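Long-range contacts in cortical-lytic enzyme (Bacillus cereus, PDB 4S3J), which degrades cortex peptidoglycan during spore germination, acting as an N-acetylglucosaminidase on partly degraded material that carries muramic acid delta-lactam: residues 43-48 with 386-391; 120-125 with 408-413; 295-300 with 321-326; 326-331 with 380-385; 392-397 with 419-424. All coordinates share one frame; numbering follows the deposited sequence.

Contact 1 (43-48 with 386-391); sequences GQALIV and DARSIQ
The guanidinium of Arg388 and the carboxylate of Asp386 lie against the methyl of Ala45. Within the pair, the carboxylate sits at the edge of the guanidinium, close to its plane. The two form a side-on salt bridge, with both nitrogens on one oxygen: Arg388 NE lies 3.1 Å and Arg388 NH2 2.8 Å from Asp386 OD2. NE comes to the syn side of that oxygen. The bend of the arginine chain at chi3 (-67°) turns the guanidinium back onto its own helix start. Ala45 CB approaches the guanidinium obliquely, 3.8 Å from Arg388 NE. It also lies 3.7 Å from Asp386 OD2 and 4.1 Å from Ala387 CB. Gly43 O is 2.8 Å from Arg388 NH2, but the angle is too poor for a hydrogen bond.

Two waters make the polar link. One accepts a hydrogen bond from Ala387 N and donates to Ala45 O. The other accepts from Ala45 N and donates to Asp386 OD2, 2.7 Å away. Asp386 is also the N-cap of the helix. It forms a capping box with Ser389, though the bonds are weak.

The contact sets strand 45-49 of the first LysM domain against the start of helix 387-400 of the glycosyl hydrolase domain. Strand 3-7 is the strand's antiparallel partner and also touches the helix, through Ile5 and Thr7. Ile47 and Ala387 both reach helix 415-424.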
# COMPACT_ATOMS: atom_id res chain seq x y z
N GLY A 43 0.31 15.07 -17.78
CA GLY A 43 -0.46 14.57 -16.65
C GLY A 43 0.27 13.56 -15.78
O GLY A 43 -0.21 13.20 -14.70
N GLN A 44 1.43 13.09 -16.24
CA GLN A 44 2.33 12.21 -15.48
C GLN A 44 2.85 12.98 -14.27
O GLN A 44 3.13 14.17 -14.34
CB GLN A 44 3.49 11.75 -16.39
CG GLN A 44 4.51 10.87 -15.81
CD GLN A 44 5.57 10.45 -16.80
OE1 GLN A 44 5.62 10.84 -17.99
NE2 GLN A 44 6.43 9.60 -16.33
N ALA A 45 2.93 12.29 -13.13
CA ALA A 45 3.45 12.91 -11.91
C ALA A 45 4.88 12.49 -11.65
O ALA A 45 5.16 11.29 -11.49
CB ALA A 45 2.59 12.50 -10.71
N LEU A 46 5.78 13.47 -11.58
CA LEU A 46 7.19 13.23 -11.36
C LEU A 46 7.58 13.80 -10.00
O LEU A 46 6.94 14.74 -9.50
CB LEU A 46 8.07 13.89 -12.43
CG LEU A 46 7.81 13.44 -13.87
CD1 LEU A 46 8.65 14.29 -14.81
CD2 LEU A 46 8.07 11.96 -14.07
N ILE A 47 8.65 13.25 -9.42
CA ILE A 47 9.28 13.94 -8.31
C ILE A 47 10.54 14.65 -8.86
O ILE A 47 11.30 14.10 -9.70
CB ILE A 47 9.57 12.97 -7.14
CG1 ILE A 47 10.37 11.74 -7.57
CG2 ILE A 47 8.24 12.52 -6.53
CD1 ILE A 47 10.79 10.87 -6.37
N VAL A 48 10.70 15.91 -8.43
CA VAL A 48 11.77 16.81 -8.90
C VAL A 48 12.37 17.59 -7.75
O VAL A 48 11.66 18.01 -6.84
CB VAL A 48 11.23 17.82 -9.95
CG1 VAL A 48 12.31 18.83 -10.38
CG2 VAL A 48 10.67 17.09 -11.16
N ASP A 386 -0.34 6.99 -8.52
CA ASP A 386 0.87 7.76 -8.83
C ASP A 386 1.27 8.62 -7.63
O ASP A 386 0.68 8.52 -6.55
CB ASP A 386 0.72 8.62 -10.10
CG ASP A 386 -0.21 9.83 -9.95
OD1 ASP A 386 -0.65 10.17 -8.84
OD2 ASP A 386 -0.48 10.48 -11.01
N ALA A 387 2.29 9.46 -7.82
CA ALA A 387 2.85 10.21 -6.70
C ALA A 387 1.82 11.12 -6.01
O ALA A 387 1.87 11.31 -4.78
CB ALA A 387 4.06 11.02 -7.16
N ARG A 388 0.90 11.68 -6.80
CA ARG A 388 -0.11 12.58 -6.25
C ARG A 388 -1.02 11.85 -5.27
O ARG A 388 -1.27 12.34 -4.15
CB ARG A 388 -0.95 13.20 -7.36
CG ARG A 388 -0.14 14.16 -8.25
CD ARG A 388 -0.90 14.58 -9.49
NE ARG A 388 -1.12 13.46 -10.42
CZ ARG A 388 -1.60 13.60 -11.65
NH1 ARG A 388 -1.90 14.80 -12.12
NH2 ARG A 388 -1.78 12.53 -12.42
N SER A 389 -1.56 10.70 -5.69
CA SER A 389 -2.55 10.02 -4.86
C SER A 389 -1.87 9.35 -3.67
O SER A 389 -2.42 9.34 -2.57
CB SER A 389 -3.45 9.01 -5.68
OG SER A 389 -2.87 7.90 -6.44
N ILE A 390 -0.65 8.86 -3.83
CA ILE A 390 0.07 8.31 -2.66
C ILE A 390 0.37 9.43 -1.64
O ILE A 390 0.24 9.23 -0.43
CB ILE A 390 1.38 7.60 -3.08
CG1 ILE A 390 1.04 6.29 -3.80
CG2 ILE A 390 2.25 7.28 -1.88
CD1 ILE A 390 0.39 5.21 -2.89
N GLN A 391 0.74 10.62 -2.10
CA GLN A 391 0.91 11.73 -1.16
C GLN A 391 -0.39 12.05 -0.43
O GLN A 391 -0.37 12.31 0.79
CB GLN A 391 1.46 12.97 -1.88
CG GLN A 391 1.82 14.13 -0.95
CD GLN A 391 2.90 13.78 0.05
OE1 GLN A 391 4.05 13.52 -0.31
NE2 GLN A 391 2.53 13.72 1.33
O HOH W 1 4.09 9.14 -10.01
O HOH W 2 0.98 9.95 -13.26

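Contact 2 (120-125 with 408-413); sequences ESLVNA and WKIGLP
Leu122 reaches over the loop at Ile410 and Gly411 with one methyl. Its CB starts off to the side of the loop. CG stands opposite the backbone N (chi1 -156°), and this brings the end of the side chain to the loop. From there CD1 does the touching. It lies 3.6 Å from the carbonyl oxygen of Ile410 and 3.7 Å from Gly411 CA. The same methyl is 4.3 Å from Ile410 CG2.

One helical turn on, Ala125 points its CB at the loop. This methyl packs on Ile410 CG2 at 3.8 Å. The CG2 branch of Ile410 is therefore shared by Leu122 and Ala125, with Ala125 the nearer. Gly411 has a positive phi (110°), a backbone shape that suits glycine. It brings bare backbone under the leucine methyl. The contact is apolar packing and is partly buried. The Trp408-Lys409 peptide just before is cis, a known non-proline feature of family 18 barrels.

Helix 120-129 is joined here to the loop that leads from strand 404-408 to helix 415-424. Ile410 also packs on Thr126 and Ile129 further along helix 120-129, and on Ala109 of strand 104-111. Leu122 touches Leu111 of that strand too.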
# COMPACT_ATOMS: atom_id res chain seq x y z
N GLU A 120 13.66 -14.17 -10.86
CA GLU A 120 14.78 -13.32 -10.50
C GLU A 120 14.36 -11.85 -10.37
O GLU A 120 14.77 -11.16 -9.45
CB GLU A 120 15.87 -13.46 -11.56
CG GLU A 120 17.17 -12.71 -11.29
CD GLU A 120 18.14 -12.80 -12.47
OE1 GLU A 120 17.82 -13.49 -13.46
OE2 GLU A 120 19.22 -12.19 -12.41
N SER A 121 13.49 -11.39 -11.27
CA SER A 121 13.05 -10.00 -11.25
C SER A 121 12.32 -9.68 -9.95
O SER A 121 12.42 -8.59 -9.40
CB SER A 121 12.16 -9.72 -12.48
OG SER A 121 11.08 -10.62 -12.51
N LEU A 122 11.60 -10.67 -9.42
CA LEU A 122 10.84 -10.50 -8.20
C LEU A 122 11.74 -10.50 -6.96
O LEU A 122 11.54 -9.71 -6.01
CB LEU A 122 9.80 -11.59 -8.13
CG LEU A 122 8.55 -11.36 -7.29
CD1 LEU A 122 7.87 -10.04 -7.62
CD2 LEU A 122 7.59 -12.54 -7.50
N VAL A 123 12.75 -11.36 -6.96
CA VAL A 123 13.73 -11.33 -5.89
C VAL A 123 14.49 -9.99 -5.92
O VAL A 123 14.75 -9.38 -4.87
CB VAL A 123 14.70 -12.52 -5.98
CG1 VAL A 123 15.73 -12.45 -4.87
CG2 VAL A 123 13.92 -13.82 -5.88
N ASN A 124 14.81 -9.49 -7.11
CA ASN A 124 15.49 -8.20 -7.18
C ASN A 124 14.61 -7.04 -6.67
O ASN A 124 15.09 -6.15 -5.99
CB ASN A 124 15.93 -7.90 -8.61
CG ASN A 124 17.18 -8.67 -9.02
OD1 ASN A 124 17.95 -9.10 -8.17
ND2 ASN A 124 17.39 -8.80 -10.32
N ALA A 125 13.33 -7.08 -7.00
CA ALA A 125 12.41 -6.06 -6.51
C ALA A 125 12.33 -6.11 -4.99
O ALA A 125 12.30 -5.08 -4.33
CB ALA A 125 11.04 -6.23 -7.11
N TRP A 408 0.33 -3.93 -1.14
CA TRP A 408 0.11 -5.09 -2.00
C TRP A 408 0.38 -4.64 -3.45
O TRP A 408 -0.42 -3.88 -4.00
CB TRP A 408 -1.32 -5.63 -1.90
CG TRP A 408 -1.47 -6.94 -2.63
CD1 TRP A 408 -1.71 -7.12 -3.96
CD2 TRP A 408 -1.36 -8.25 -2.07
NE1 TRP A 408 -1.77 -8.46 -4.26
CE2 TRP A 408 -1.54 -9.17 -3.12
CE3 TRP A 408 -1.11 -8.73 -0.79
CZ2 TRP A 408 -1.50 -10.55 -2.92
CZ3 TRP A 408 -1.06 -10.10 -0.60
CH2 TRP A 408 -1.25 -10.99 -1.66
N LYS A 409 1.46 -5.08 -4.09
CA LYS A 409 2.46 -6.04 -3.62
C LYS A 409 3.76 -5.74 -4.35
O LYS A 409 3.77 -4.98 -5.33
CB LYS A 409 2.03 -7.49 -3.89
CG LYS A 409 1.76 -7.80 -5.37
CD LYS A 409 1.53 -9.30 -5.61
CE LYS A 409 1.11 -9.57 -7.04
NZ LYS A 409 1.03 -11.04 -7.35
N ILE A 410 4.85 -6.35 -3.89
CA ILE A 410 6.15 -6.25 -4.54
C ILE A 410 6.06 -6.80 -5.96
O ILE A 410 5.38 -7.78 -6.22
CB ILE A 410 7.21 -7.01 -3.70
CG1 ILE A 410 7.41 -6.30 -2.36
CG2 ILE A 410 8.55 -7.14 -4.45
CD1 ILE A 410 8.18 -7.11 -1.33
N GLY A 411 6.72 -6.12 -6.91
CA GLY A 411 6.76 -6.56 -8.29
C GLY A 411 5.98 -5.67 -9.24
O GLY A 411 5.72 -6.06 -10.40
N LEU A 412 5.61 -4.49 -8.74
CA LEU A 412 4.84 -3.49 -9.48
C LEU A 412 5.56 -2.15 -9.43
O LEU A 412 5.34 -1.35 -8.49
CB LEU A 412 3.44 -3.38 -8.88
CG LEU A 412 2.55 -4.61 -9.07
CD1 LEU A 412 1.50 -4.70 -7.98
CD2 LEU A 412 1.87 -4.54 -10.44
N PRO A 413 6.50 -1.91 -10.36
CA PRO A 413 7.37 -0.73 -10.31
C PRO A 413 6.61 0.58 -10.11
O PRO A 413 5.62 0.86 -10.80
CB PRO A 413 8.07 -0.75 -11.67
CG PRO A 413 8.10 -2.20 -12.06
CD PRO A 413 6.85 -2.82 -11.46

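Contact 3 (295-300 with 321-326); sequences AISPIG and GQNLYG
Ser297 OG and Asn323 CG each stand between their own backbone N and carbonyl carbon (chi1 55° in both), and this turns hydroxyl and amide towards each other. Ser297 OG donates to Asn323 OD1 at 2.8 Å. The donor lies in the carbonyl plane, on a lone pair. The amide nitrogen turns the other way. Asn323 ND2 donates to Tyr325 O at 2.9 Å, almost in line with that carbonyl.

Ile296 lays CG2 over the face of this amide, 3.4 Å from Asn323 CG. The same methyl is 4.0 Å from Tyr325 CE2, while Ile296 CD1 rests 4.1 Å from Gly326 CA. Asn323 CB lies over one face of the Tyr325 ring, towards its rim.

Tyr325 OH bonds Asp285, and the side chain of Tyr325 is about 11 Å from that of Glu220, the probable proton donor. Asn323 ND2 ties down the carbonyl of Tyr325 and also bonds Glu385 OE2. The buried amide thus has both its oxygen and its nitrogen bonded, which fixes its rotation.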
# COMPACT_ATOMS: atom_id res chain seq x y z
N ALA A 295 -11.77 4.08 -9.55
CA ALA A 295 -10.60 4.12 -8.67
C ALA A 295 -10.53 2.87 -7.78
O ALA A 295 -11.55 2.45 -7.22
CB ALA A 295 -10.60 5.34 -7.83
N ILE A 296 -9.33 2.32 -7.61
CA ILE A 296 -9.15 1.10 -6.82
C ILE A 296 -9.32 1.38 -5.32
O ILE A 296 -9.91 0.57 -4.60
CB ILE A 296 -7.75 0.45 -7.09
CG1 ILE A 296 -7.69 -0.24 -8.47
CG2 ILE A 296 -7.44 -0.65 -6.08
CD1 ILE A 296 -7.73 0.66 -9.61
N SER A 297 -8.80 2.51 -4.84
CA SER A 297 -8.88 2.85 -3.42
C SER A 297 -9.22 4.33 -3.21
O SER A 297 -8.39 5.13 -2.75
CB SER A 297 -7.56 2.48 -2.73
OG SER A 297 -6.45 3.08 -3.37
N PRO A 298 -10.45 4.74 -3.59
CA PRO A 298 -10.87 6.14 -3.50
C PRO A 298 -10.73 6.65 -2.06
O PRO A 298 -11.07 5.92 -1.14
CB PRO A 298 -12.33 6.09 -3.95
CG PRO A 298 -12.76 4.69 -3.68
CD PRO A 298 -11.56 3.85 -3.98
N ILE A 299 -10.22 7.87 -1.88
CA ILE A 299 -9.77 8.29 -0.57
C ILE A 299 -10.92 8.56 0.41
O ILE A 299 -10.75 8.39 1.61
CB ILE A 299 -8.86 9.54 -0.71
CG1 ILE A 299 -8.02 9.73 0.55
CG2 ILE A 299 -9.68 10.76 -1.06
CD1 ILE A 299 -6.84 10.65 0.36
N GLY A 300 -12.08 8.95 -0.08
CA GLY A 300 -13.23 9.16 0.79
C GLY A 300 -13.64 7.89 1.52
O GLY A 300 -13.69 7.85 2.75
N GLY A 321 -4.12 -0.66 4.34
CA GLY A 321 -3.79 -1.36 3.12
C GLY A 321 -3.72 -0.42 1.94
O GLY A 321 -4.54 0.48 1.81
N GLN A 322 -2.69 -0.59 1.10
CA GLN A 322 -2.52 0.24 -0.08
C GLN A 322 -2.10 -0.60 -1.28
O GLN A 322 -1.07 -1.25 -1.26
CB GLN A 322 -1.47 1.31 0.18
CG GLN A 322 -1.22 2.23 -1.01
CD GLN A 322 -2.46 3.04 -1.38
OE1 GLN A 322 -3.10 3.66 -0.52
NE2 GLN A 322 -2.81 3.04 -2.66
N ASN A 323 -2.89 -0.52 -2.35
CA ASN A 323 -2.57 -1.16 -3.61
C ASN A 323 -1.45 -0.40 -4.32
O ASN A 323 -1.43 0.84 -4.30
CB ASN A 323 -3.80 -1.20 -4.51
CG ASN A 323 -4.41 0.17 -4.72
OD1 ASN A 323 -4.93 0.78 -3.77
ND2 ASN A 323 -4.29 0.70 -5.94
N LEU A 324 -0.55 -1.14 -4.95
CA LEU A 324 0.42 -0.52 -5.86
C LEU A 324 -0.02 -0.69 -7.32
O LEU A 324 0.51 -0.01 -8.22
CB LEU A 324 1.82 -1.12 -5.63
CG LEU A 324 2.47 -0.74 -4.29
CD1 LEU A 324 3.77 -1.53 -4.11
CD2 LEU A 324 2.74 0.73 -4.25
N TYR A 325 -1.00 -1.55 -7.55
CA TYR A 325 -1.50 -1.84 -8.89
C TYR A 325 -2.66 -0.93 -9.29
O TYR A 325 -3.39 -0.42 -8.44
CB TYR A 325 -1.96 -3.31 -8.99
CG TYR A 325 -2.99 -3.65 -7.92
CD1 TYR A 325 -2.60 -4.08 -6.65
CD2 TYR A 325 -4.36 -3.52 -8.17
CE1 TYR A 325 -3.53 -4.36 -5.67
CE2 TYR A 325 -5.30 -3.81 -7.18
CZ TYR A 325 -4.88 -4.23 -5.94
OH TYR A 325 -5.80 -4.49 -4.97
N GLY A 326 -2.83 -0.76 -10.60
CA GLY A 326 -4.05 -0.25 -11.18
C GLY A 326 -4.63 -1.34 -12.07
O GLY A 326 -4.10 -2.47 -12.10

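Contact 4 (326-331 with 380-385); sequences GFDWKL and HEVWFE
Strands 326-330 and 380-383 run antiparallel, with Phe327-Trp383 and Trp329-Glu381 as hydrogen-bonded pairs and Asp328-Val382 and Lys330-His380 as non-hydrogen-bonded pairs. On the face of Asp328 and His380, His380 ND1 donates to Asp328 OD1 at 2.6 Å. The carboxylate oxygen lies in the ring plane and is met on its syn side. Carboxylate and ring are turned 76° apart. Lys330 runs alongside the histidine and lays CG over one ring face in a CH-pi contact, 3.9 Å from the ring centroid. Tyr372 bonds Asp328 OD2, and Asp374 bonds His380 NE2.

The other face carries the two tryptophans. Trp329 CZ3 comes within 3.8 Å of Trp383 CD1, at the edge of the Trp383 ring. Trp383 NE1 donates to Glu381 OE2 at 2.9 Å. Leu331 CD1 packs 4.0 Å from Glu381 CB.

Strand 367-373 continues the pairing beyond 379-383. The end of barrel strand 318-330 runs on into this antiparallel sheet, which precedes helix 387-400, consistent with the alpha+beta insertion of many family 18 TIM barrels.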
# COMPACT_ATOMS: atom_id res chain seq x y z
N GLY A 326 -2.83 -0.76 -10.60
CA GLY A 326 -4.05 -0.25 -11.18
C GLY A 326 -4.63 -1.34 -12.07
O GLY A 326 -4.10 -2.47 -12.10
N PHE A 327 -5.70 -1.02 -12.80
CA PHE A 327 -6.28 -1.95 -13.77
C PHE A 327 -6.55 -1.25 -15.10
O PHE A 327 -6.84 -0.05 -15.13
CB PHE A 327 -7.59 -2.55 -13.27
CG PHE A 327 -7.43 -3.53 -12.13
CD1 PHE A 327 -6.81 -4.75 -12.34
CD2 PHE A 327 -7.88 -3.21 -10.88
CE1 PHE A 327 -6.66 -5.66 -11.28
CE2 PHE A 327 -7.74 -4.10 -9.82
CZ PHE A 327 -7.12 -5.33 -10.03
N ASP A 328 -6.46 -2.04 -16.16
CA ASP A 328 -6.80 -1.65 -17.51
C ASP A 328 -8.04 -2.46 -17.88
O ASP A 328 -7.96 -3.69 -17.97
CB ASP A 328 -5.62 -1.92 -18.45
CG ASP A 328 -5.91 -1.57 -19.91
OD1 ASP A 328 -7.09 -1.60 -20.33
OD2 ASP A 328 -4.94 -1.30 -20.64
N TRP A 329 -9.18 -1.80 -17.99
CA TRP A 329 -10.46 -2.40 -18.37
C TRP A 329 -10.79 -2.15 -19.83
O TRP A 329 -10.66 -1.03 -20.30
CB TRP A 329 -11.60 -1.81 -17.54
CG TRP A 329 -11.70 -2.15 -16.09
CD1 TRP A 329 -12.42 -3.18 -15.56
CD2 TRP A 329 -11.13 -1.43 -14.98
NE1 TRP A 329 -12.32 -3.16 -14.19
CE2 TRP A 329 -11.54 -2.10 -13.80
CE3 TRP A 329 -10.32 -0.29 -14.86
CZ2 TRP A 329 -11.17 -1.67 -12.53
CZ3 TRP A 329 -9.95 0.13 -13.58
CH2 TRP A 329 -10.39 -0.56 -12.44
N LYS A 330 -11.26 -3.17 -20.54
CA LYS A 330 -11.85 -2.97 -21.87
C LYS A 330 -13.31 -2.59 -21.71
O LYS A 330 -14.00 -3.11 -20.84
CB LYS A 330 -11.70 -4.22 -22.73
CG LYS A 330 -10.27 -4.50 -23.14
CD LYS A 330 -10.20 -5.79 -23.92
CE LYS A 330 -8.79 -6.14 -24.26
NZ LYS A 330 -8.75 -7.46 -24.96
N LEU A 331 -13.78 -1.68 -22.57
CA LEU A 331 -15.15 -1.15 -22.53
C LEU A 331 -15.92 -1.65 -23.74
O LEU A 331 -15.33 -1.91 -24.78
CB LEU A 331 -15.14 0.39 -22.49
CG LEU A 331 -14.47 1.04 -21.28
CD1 LEU A 331 -14.46 2.57 -21.40
CD2 LEU A 331 -15.15 0.65 -20.00
N HIS A 380 -10.31 1.34 -23.94
CA HIS A 380 -9.86 0.94 -22.61
C HIS A 380 -10.00 2.10 -21.62
O HIS A 380 -9.88 3.27 -22.02
CB HIS A 380 -8.40 0.51 -22.63
CG HIS A 380 -8.09 -0.71 -23.45
ND1 HIS A 380 -7.53 -1.85 -22.92
CD2 HIS A 380 -8.19 -0.93 -24.79
CE1 HIS A 380 -7.32 -2.73 -23.87
NE2 HIS A 380 -7.72 -2.20 -25.03
N GLU A 381 -10.19 1.77 -20.35
CA GLU A 381 -10.14 2.75 -19.26
C GLU A 381 -9.19 2.23 -18.20
O GLU A 381 -9.28 1.07 -17.79
CB GLU A 381 -11.53 2.99 -18.66
CG GLU A 381 -11.58 4.08 -17.63
CD GLU A 381 -12.97 4.55 -17.36
OE1 GLU A 381 -13.74 4.76 -18.31
OE2 GLU A 381 -13.29 4.72 -16.17
N VAL A 382 -8.28 3.10 -17.77
CA VAL A 382 -7.27 2.76 -16.80
C VAL A 382 -7.36 3.63 -15.56
O VAL A 382 -7.42 4.85 -15.68
CB VAL A 382 -5.86 2.91 -17.40
CG1 VAL A 382 -4.80 2.54 -16.38
CG2 VAL A 382 -5.71 2.08 -18.67
N TRP A 383 -7.40 3.00 -14.38
CA TRP A 383 -7.27 3.70 -13.09
C TRP A 383 -6.03 3.14 -12.41
O TRP A 383 -5.81 1.94 -12.47
CB TRP A 383 -8.52 3.51 -12.22
CG TRP A 383 -9.69 4.25 -12.74
CD1 TRP A 383 -10.56 3.85 -13.71
CD2 TRP A 383 -10.12 5.56 -12.33
NE1 TRP A 383 -11.51 4.82 -13.93
CE2 TRP A 383 -11.28 5.88 -13.09
CE3 TRP A 383 -9.66 6.48 -11.39
CZ2 TRP A 383 -11.94 7.10 -12.96
CZ3 TRP A 383 -10.33 7.67 -11.24
CH2 TRP A 383 -11.46 7.97 -12.02
N PHE A 384 -5.20 3.99 -11.81
CA PHE A 384 -3.95 3.49 -11.24
C PHE A 384 -3.49 4.37 -10.08
O PHE A 384 -4.29 5.12 -9.52
CB PHE A 384 -2.89 3.33 -12.36
CG PHE A 384 -2.38 4.60 -12.96
CD1 PHE A 384 -3.15 5.36 -13.85
CD2 PHE A 384 -1.08 5.00 -12.70
CE1 PHE A 384 -2.63 6.55 -14.40
CE2 PHE A 384 -0.57 6.20 -13.24
CZ PHE A 384 -1.33 6.94 -14.11
N GLU A 385 -2.23 4.20 -9.66
CA GLU A 385 -1.68 4.94 -8.53
C GLU A 385 -0.49 5.74 -9.00
O GLU A 385 0.33 5.23 -9.78
CB GLU A 385 -1.25 3.99 -7.42
CG GLU A 385 -2.35 3.10 -6.84
CD GLU A 385 -3.34 3.89 -5.99
OE1 GLU A 385 -2.93 4.91 -5.37
OE2 GLU A 385 -4.52 3.51 -5.97

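Contact 5 (392-397 with 419-424); sequences SKFNLM and RLLVEN
Phe394 is the side chain that bridges the two helices, and its ring meets Leu420, Leu421 and Asn424. With CG anti to the carbonyl carbon (chi1 -71°), the ring reaches from helix 387-400 towards helix 415-424. Leu420 CB lies at the ring edge, in its plane, 3.8 Å from Phe394 CE2. The same ring atom comes within 3.6 Å of Leu421 N, so this corner of the ring also touches backbone.

Leu421 takes a different rotamer from Leu420. Its CG is anti to the backbone N, and CD1 meets Phe394 CZ at 3.7 Å. The two side chains cross at about a right angle. Asn424 meets the ring nearer its root: its ND2 lies 3.6 Å from Phe394 CD2, with amide and ring planes 59° apart.

The amide is anchored on its own helix. Asn424 ND2 donates to Leu420 O at 2.9 Å, from above the carbonyl plane. Leu420 O also takes the helical bond from Asn424 N, which arrives from the opposite face. Asn424 OD1 accepts from Gln391 and Lys398 of helix 387-400.

The axes of the two segments come within 11.2 Å, at 33°, and the Phe394 ring spans the gap between them. Phe394 and Leu421 also touch Tyr407 of strand 404-408, which lies between the helices in sequence. Two roughly parallel helices packed on a barrel strand are the usual outer layer of a TIM barrel.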
# COMPACT_ATOMS: atom_id res chain seq x y z
N SER A 392 -1.53 12.01 -1.12
CA SER A 392 -2.81 12.20 -0.45
C SER A 392 -3.05 11.14 0.62
O SER A 392 -3.58 11.45 1.69
CB SER A 392 -3.95 12.18 -1.45
OG SER A 392 -3.81 13.29 -2.33
N LYS A 393 -2.68 9.91 0.32
CA LYS A 393 -2.83 8.82 1.29
C LYS A 393 -1.91 8.99 2.49
O LYS A 393 -2.33 8.77 3.63
CB LYS A 393 -2.58 7.49 0.61
CG LYS A 393 -3.69 7.05 -0.34
CD LYS A 393 -4.93 6.64 0.43
CE LYS A 393 -6.11 6.26 -0.47
NZ LYS A 393 -5.86 5.09 -1.35
N PHE A 394 -0.66 9.42 2.26
CA PHE A 394 0.26 9.69 3.36
C PHE A 394 -0.32 10.80 4.26
O PHE A 394 -0.24 10.70 5.50
CB PHE A 394 1.64 10.13 2.84
CG PHE A 394 2.46 9.02 2.19
CD1 PHE A 394 2.16 7.66 2.34
CD2 PHE A 394 3.54 9.38 1.38
CE1 PHE A 394 2.96 6.69 1.75
CE2 PHE A 394 4.32 8.41 0.78
CZ PHE A 394 4.02 7.05 0.96
N ASN A 395 -0.87 11.86 3.67
CA ASN A 395 -1.46 12.95 4.45
C ASN A 395 -2.68 12.47 5.25
O ASN A 395 -2.91 12.90 6.39
CB ASN A 395 -1.83 14.11 3.55
CG ASN A 395 -0.61 14.84 3.00
OD1 ASN A 395 0.53 14.56 3.39
ND2 ASN A 395 -0.85 15.76 2.08
N LEU A 396 -3.46 11.56 4.67
CA LEU A 396 -4.58 10.96 5.40
C LEU A 396 -4.09 10.20 6.64
O LEU A 396 -4.70 10.29 7.72
CB LEU A 396 -5.37 10.04 4.48
CG LEU A 396 -6.51 9.24 5.12
CD1 LEU A 396 -7.58 10.19 5.67
CD2 LEU A 396 -7.13 8.29 4.12
N MET A 397 -2.99 9.46 6.49
CA MET A 397 -2.41 8.71 7.61
C MET A 397 -2.03 9.66 8.72
O MET A 397 -2.28 9.40 9.90
CB MET A 397 -1.18 7.92 7.16
CG MET A 397 -1.49 6.79 6.17
SD MET A 397 0.02 6.10 5.44
CE MET A 397 0.91 5.60 6.92
N ARG A 419 10.42 6.55 -2.60
CA ARG A 419 11.12 7.79 -2.29
C ARG A 419 10.23 8.71 -1.45
O ARG A 419 10.70 9.32 -0.50
CB ARG A 419 11.58 8.50 -3.56
CG ARG A 419 12.24 9.85 -3.27
CD ARG A 419 13.53 9.68 -2.47
NE ARG A 419 14.16 10.96 -2.16
CZ ARG A 419 15.02 11.59 -2.96
NH1 ARG A 419 15.33 11.08 -4.15
NH2 ARG A 419 15.55 12.75 -2.59
N LEU A 420 8.96 8.84 -1.80
CA LEU A 420 8.07 9.71 -1.04
C LEU A 420 7.84 9.17 0.37
O LEU A 420 7.66 9.94 1.30
CB LEU A 420 6.75 9.91 -1.77
CG LEU A 420 6.83 10.81 -3.01
CD1 LEU A 420 5.53 10.71 -3.77
CD2 LEU A 420 7.15 12.24 -2.62
N LEU A 421 7.85 7.85 0.53
CA LEU A 421 7.68 7.27 1.85
C LEU A 421 8.77 7.78 2.80
O LEU A 421 8.47 8.19 3.93
CB LEU A 421 7.71 5.73 1.77
CG LEU A 421 7.42 5.00 3.09
CD1 LEU A 421 5.96 5.17 3.55
CD2 LEU A 421 7.79 3.55 2.95
N VAL A 422 10.02 7.73 2.35
CA VAL A 422 11.15 8.17 3.19
C VAL A 422 11.24 9.70 3.30
O VAL A 422 11.79 10.21 4.29
CB VAL A 422 12.52 7.64 2.68
CG1 VAL A 422 12.54 6.14 2.71
CG2 VAL A 422 12.84 8.13 1.31
N GLU A 423 10.71 10.43 2.33
CA GLU A 423 10.67 11.89 2.43
C GLU A 423 9.66 12.33 3.48
O GLU A 423 9.88 13.28 4.22
CB GLU A 423 10.32 12.52 1.09
CG GLU A 423 11.43 12.43 0.05
CD GLU A 423 12.65 13.28 0.40
OE1 GLU A 423 12.49 14.42 0.91
OE2 GLU A 423 13.77 12.81 0.15
N ASN A 424 8.57 11.57 3.58
CA ASN A 424 7.45 11.96 4.44
C ASN A 424 7.58 11.55 5.89
O ASN A 424 7.05 12.22 6.76
CB ASN A 424 6.15 11.35 3.91
CG ASN A 424 5.46 12.24 2.91
OD1 ASN A 424 4.58 13.03 3.26
ND2 ASN A 424 5.83 12.11 1.63

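Contacts 1 and 5 share helix 387-400, and their centres are 11 Å apart. They also pack directly: Ile47 CD1 lies 3.6 Å from Arg419 CG, and Ala387 CB 3.7 Å from Leu420 CD1. Contacts 3 and 4 share Gly326 on strand 318-330. They touch again where Ala295 N lies 3.6 Å from Trp383 CD2. Contact 3 also meets contact 5, as Lys393 NZ lies 2.9 Å from Ser297 O. Contact 2 joins contact 3 through strand pairing, with Trp408 O 2.9 Å from Leu324 N. Contact 2 stays apart from contacts 1, 4 and 5. Of the five, contact 3 is the one near the probable proton donor Glu220; the others lie away from it.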